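Local coordinates for beta sliding clamp (Borrelia burgdorferi, PDB 6DJ8), which probably encircles DNA as a ring-shaped head-to-tail homodimer, tethering DNA polymerases and other proteins to it and so conferring processivity, at residues Ala292-Tyr297 against Gly326-Lys331; Arg302-Thr307 against Met344-Ser349. All blocks are in the same frame, centred on the assembly; numbering follows the deposited sequence.

Contact 1 of 2, residues Ala292-Tyr297 against Gly326-Lys331; sequences ARVNLY and GEFFIK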
# COMPACT_ATOMS: atom_id res chain seq x y z
N ALA A 292 -1.59 18.36 -9.09
CA ALA A 292 -1.85 16.93 -9.12
C ALA A 292 -2.46 16.52 -10.46
O ALA A 292 -2.24 15.40 -10.92
CB ALA A 292 -2.75 16.52 -7.96
N ARG A 293 -3.23 17.41 -11.09
CA ARG A 293 -3.82 17.07 -12.37
C ARG A 293 -2.80 17.20 -13.50
O ARG A 293 -2.67 16.29 -14.33
CB ARG A 293 -5.05 17.92 -12.63
CG ARG A 293 -6.09 17.73 -11.56
CD ARG A 293 -7.18 18.76 -11.63
NE ARG A 293 -8.01 18.68 -10.45
CZ ARG A 293 -8.94 17.74 -10.28
NH1 ARG A 293 -9.66 17.71 -9.18
NH2 ARG A 293 -9.12 16.82 -11.23
N VAL A 294 -2.05 18.32 -13.53
CA VAL A 294 -1.09 18.51 -14.62
C VAL A 294 0.04 17.50 -14.50
O VAL A 294 0.63 17.09 -15.51
CB VAL A 294 -0.57 19.97 -14.65
CG1 VAL A 294 0.49 20.22 -13.57
CG2 VAL A 294 0.01 20.30 -16.01
N ASN A 295 0.32 17.04 -13.28
CA ASN A 295 1.30 15.98 -13.08
C ASN A 295 1.02 14.78 -13.98
O ASN A 295 1.95 14.07 -14.36
CB ASN A 295 1.29 15.50 -11.63
CG ASN A 295 2.38 14.50 -11.34
OD1 ASN A 295 3.55 14.75 -11.63
ND2 ASN A 295 2.00 13.34 -10.80
N LEU A 296 -0.24 14.54 -14.34
CA LEU A 296 -0.54 13.39 -15.19
C LEU A 296 -0.02 13.57 -16.61
O LEU A 296 -0.10 12.63 -17.40
CB LEU A 296 -2.05 13.12 -15.20
CG LEU A 296 -2.57 12.67 -13.84
CD1 LEU A 296 -4.10 12.71 -13.80
CD2 LEU A 296 -2.07 11.26 -13.53
N TYR A 297 0.51 14.76 -16.92
CA TYR A 297 1.04 15.09 -18.24
C TYR A 297 2.51 15.48 -18.20
O TYR A 297 3.02 16.05 -19.18
CB TYR A 297 0.21 16.21 -18.87
CG TYR A 297 -1.16 15.70 -19.24
CD1 TYR A 297 -2.20 15.73 -18.32
CD2 TYR A 297 -1.39 15.14 -20.50
CE1 TYR A 297 -3.46 15.22 -18.66
CE2 TYR A 297 -2.64 14.62 -20.83
CZ TYR A 297 -3.66 14.66 -19.92
OH TYR A 297 -4.90 14.16 -20.26
N GLY A 326 -1.23 18.49 -21.45
CA GLY A 326 -2.28 18.99 -20.59
C GLY A 326 -2.01 20.42 -20.13
O GLY A 326 -0.90 20.74 -19.68
N GLU A 327 -3.01 21.30 -20.24
CA GLU A 327 -2.87 22.71 -19.89
C GLU A 327 -3.92 23.10 -18.87
O GLU A 327 -5.12 22.90 -19.10
CB GLU A 327 -3.02 23.62 -21.12
CG GLU A 327 -2.08 23.35 -22.27
CD GLU A 327 -2.43 24.19 -23.51
OE1 GLU A 327 -1.63 25.07 -23.89
OE2 GLU A 327 -3.54 23.99 -24.06
N PHE A 328 -3.48 23.67 -17.75
CA PHE A 328 -4.40 24.13 -16.71
C PHE A 328 -4.08 25.57 -16.33
O PHE A 328 -2.91 25.96 -16.25
CB PHE A 328 -4.33 23.28 -15.46
CG PHE A 328 -4.67 21.81 -15.69
CD1 PHE A 328 -3.72 20.94 -16.18
CD2 PHE A 328 -5.94 21.34 -15.43
CE1 PHE A 328 -4.02 19.57 -16.40
CE2 PHE A 328 -6.26 19.99 -15.65
CZ PHE A 328 -5.29 19.11 -16.13
N PHE A 329 -5.14 26.31 -16.01
CA PHE A 329 -5.06 27.72 -15.70
C PHE A 329 -5.63 27.98 -14.31
O PHE A 329 -6.60 27.35 -13.89
CB PHE A 329 -5.83 28.53 -16.74
CG PHE A 329 -5.25 28.44 -18.12
CD1 PHE A 329 -5.61 27.39 -18.97
CD2 PHE A 329 -4.34 29.40 -18.57
CE1 PHE A 329 -5.07 27.31 -20.24
CE2 PHE A 329 -3.81 29.32 -19.84
CZ PHE A 329 -4.17 28.27 -20.68
N ILE A 330 -5.00 28.91 -13.60
CA ILE A 330 -5.46 29.39 -12.31
C ILE A 330 -5.64 30.90 -12.41
O ILE A 330 -4.72 31.60 -12.85
CB ILE A 330 -4.47 29.04 -11.18
CG1 ILE A 330 -4.33 27.52 -11.08
CG2 ILE A 330 -4.92 29.67 -9.86
CD1 ILE A 330 -3.26 27.04 -10.02
N LYS A 331 -6.84 31.38 -12.06
CA LYS A 331 -7.20 32.77 -12.28
C LYS A 331 -7.83 33.36 -11.02
O LYS A 331 -7.97 32.67 -10.00
CB LYS A 331 -8.16 32.91 -13.46
CG LYS A 331 -7.66 32.29 -14.76
CD LYS A 331 -8.74 32.35 -15.86
CE LYS A 331 -8.20 31.82 -17.19
NZ LYS A 331 -9.25 31.78 -18.26
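The Y297 ring lies with one face on the backbone of G326: the G326 CA is 4.0 Å from the centroid of the Y297 ring and 19° off its normal, a CH-pi contact displaced toward the rim. Because G326 has no side chain, the ring rests directly on the strand, and Y297 CD2 approaches G326 N to 3.5 Å. The second ring, F328, is met obliquely from the end of helix 284-294. R293 CB stands 4.2 Å from the F328 centroid, 30° off the normal, an off-centre CH-pi contact. Beside it, V294 CB packs at 3.6 Å on F328 CD1, while V294 CA reaches F328 CE1 at the same distance; the V294 and F328 side chains run past one another, antiparallel. The CG2 branch of V294, turned opposite the backbone N, touches F328 CD1 and G326 O. Y297 N bonds V294 O at 2.7 Å, in the turn that carries Y297 to the strand.

No hydrogen bond joins the two segments. Polar ends are used elsewhere: R293 NE forms a salt bridge with D289, NH1 bonds N94 OD1 and NH2 the carbonyl of A92, both of the second subunit, and Y297 OH bonds E129 of that subunit. G326 and E327 pair antiparallel with a strand of the second subunit. The chemistry thus divides: apolar and CH-pi packing joins the helix end to strand 325-331, outermost in its own chain, from which the sheet runs on into the second subunit, while the R293 guanidinium and Y297 hydroxyl bond across the interface.

Contact 2 of 2, residues Arg302-Thr307 against Met344-Ser349; sequences RKLVLT and MAINIS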
# COMPACT_ATOMS: atom_id res chain seq x y z
N ARG A 302 10.24 15.40 -14.95
CA ARG A 302 9.51 16.25 -14.02
C ARG A 302 9.34 17.68 -14.55
O ARG A 302 8.87 18.55 -13.81
CB ARG A 302 10.14 16.29 -12.62
CG ARG A 302 10.58 14.92 -12.07
CD ARG A 302 9.50 13.84 -12.26
NE ARG A 302 8.32 14.02 -11.41
CZ ARG A 302 7.06 13.84 -11.83
NH1 ARG A 302 6.05 14.01 -10.98
NH2 ARG A 302 6.81 13.50 -13.09
N LYS A 303 9.62 17.92 -15.84
CA LYS A 303 9.65 19.29 -16.36
C LYS A 303 8.23 19.81 -16.50
O LYS A 303 7.47 19.36 -17.36
CB LYS A 303 10.36 19.35 -17.72
CG LYS A 303 10.45 20.79 -18.29
CD LYS A 303 11.32 20.87 -19.54
CE LYS A 303 11.09 22.20 -20.27
NZ LYS A 303 11.75 22.31 -21.61
N LEU A 304 7.88 20.76 -15.64
CA LEU A 304 6.61 21.46 -15.70
C LEU A 304 6.86 22.87 -16.23
O LEU A 304 7.76 23.55 -15.74
CB LEU A 304 5.99 21.52 -14.31
CG LEU A 304 4.77 22.42 -14.13
CD1 LEU A 304 3.60 21.82 -14.90
CD2 LEU A 304 4.47 22.55 -12.64
N VAL A 305 6.09 23.31 -17.23
CA VAL A 305 6.27 24.65 -17.79
C VAL A 305 5.21 25.58 -17.20
O VAL A 305 4.00 25.34 -17.37
CB VAL A 305 6.20 24.66 -19.32
CG1 VAL A 305 6.26 26.12 -19.84
CG2 VAL A 305 7.34 23.84 -19.90
N LEU A 306 5.67 26.64 -16.53
CA LEU A 306 4.81 27.62 -15.89
C LEU A 306 4.82 28.90 -16.70
O LEU A 306 5.88 29.37 -17.12
CB LEU A 306 5.29 27.97 -14.47
CG LEU A 306 5.40 26.85 -13.45
CD1 LEU A 306 5.93 27.39 -12.13
CD2 LEU A 306 4.03 26.22 -13.28
N THR A 307 3.64 29.49 -16.90
CA THR A 307 3.56 30.81 -17.52
C THR A 307 2.81 31.75 -16.59
O THR A 307 1.62 31.55 -16.32
CB THR A 307 2.88 30.76 -18.89
OG1 THR A 307 3.61 29.85 -19.72
CG2 THR A 307 2.92 32.16 -19.55
N MET A 344 8.70 29.70 -17.60
CA MET A 344 9.84 28.98 -16.99
C MET A 344 9.47 27.52 -16.76
O MET A 344 8.32 27.20 -16.66
CB MET A 344 10.17 29.59 -15.63
CG MET A 344 9.03 29.44 -14.69
SD MET A 344 9.45 29.91 -13.04
CE MET A 344 9.76 31.65 -13.28
N ALA A 345 10.49 26.68 -16.72
CA ALA A 345 10.33 25.27 -16.43
C ALA A 345 10.81 25.01 -15.01
O ALA A 345 11.79 25.60 -14.55
CB ALA A 345 11.11 24.41 -17.42
N ILE A 346 10.11 24.10 -14.32
CA ILE A 346 10.41 23.77 -12.93
C ILE A 346 10.14 22.29 -12.73
O ILE A 346 9.30 21.69 -13.40
CB ILE A 346 9.58 24.61 -11.94
CG1 ILE A 346 10.13 24.45 -10.53
CG2 ILE A 346 8.13 24.21 -11.98
CD1 ILE A 346 9.46 25.36 -9.52
N ASN A 347 10.91 21.69 -11.82
CA ASN A 347 10.70 20.30 -11.41
C ASN A 347 9.42 20.20 -10.60
O ASN A 347 9.34 20.71 -9.48
CB ASN A 347 11.91 19.84 -10.59
CG ASN A 347 11.82 18.39 -10.17
OD1 ASN A 347 10.81 17.94 -9.64
ND2 ASN A 347 12.91 17.65 -10.36
N ILE A 348 8.41 19.52 -11.16
CA ILE A 348 7.12 19.47 -10.49
C ILE A 348 7.21 18.73 -9.16
O ILE A 348 6.46 19.05 -8.22
CB ILE A 348 6.04 18.82 -11.39
CG1 ILE A 348 4.66 19.05 -10.78
CG2 ILE A 348 6.29 17.32 -11.53
CD1 ILE A 348 3.48 18.69 -11.72
N SER A 349 8.11 17.76 -9.03
CA SER A 349 8.21 17.08 -7.73
C SER A 349 8.72 18.05 -6.66
O SER A 349 8.18 18.10 -5.55
CB SER A 349 9.11 15.85 -7.83
OG SER A 349 8.50 14.85 -8.64
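R302 arches over the start of helix 348-355, where the second strand of the antiparallel pair 303-307/344-347 passes directly into the helix. Its chain, bent at chi2 (-47°) and chi3, turns the guanidinium back so that one face lies over I348 CG2, 3.3 Å from the plane, while its edge meets the serine hydroxyl: R302 NE donates to S349 OG at 2.9 Å, nearly straight and in the guanidinium plane. The other nitrogens bind elsewhere, NH1 to N295 and NH2 to the carbonyl of D299, so the group is fixed from several directions. Nearer the backbone, R302 CB rests on the amide of N347, whose plane stands perpendicular to the guanidinium.

Between the strands, L304 with I346 and L306 with M344 are hydrogen-bonded pairs, each closed by two backbone bonds; L304 N to I346 O is 2.8 Å. Their side chains share one face of the sheet. L304 and I346 run alongside each other in one direction, whereas L304 crosses I348 at an angle, with CD2 on I348 CG1 at 4.0 Å. L306 CD1 settles against I346 CG2, and its CB against M344 CG. Helix 284-294 covers L304 through L291 and V294, and L373 packs on M344 and I346. On the other face K303, extended, passes along A345, its CE 3.6 Å from A345 CB, and its NZ reaches the carbonyl of L392.

The N-cap of the helix is N347: its OD1 accepts from Y350 N and, weakly, from S349 N. One residue on, I348 N gives its hydrogen to R302 O at 2.9 Å, in the carbonyl plane.

The centres of the two contacts are 11 Å apart, and all four segments belong to the C-terminal domain. Along the chain they alternate, 292-297, 302-307, 326-331, 344-349, with helix 284-294 leading into strand 303-308. Both contacts reach one antiparallel sheet, in the order 325-331, 312-318, 303-308, 342-347, so within the chain contact 1 involves one outermost strand and contact 2 the other. N295 OD1 and R302 NH1, 2.7 Å apart, probably form a hydrogen bond between them, and V294 CG1 packs at 3.7 Å on L304 CD1 and also touches I348 CD1. Contact 1 lies at the subunit boundary of the ring; contact 2, tied to it through N295 and V294, lies wholly within one subunit.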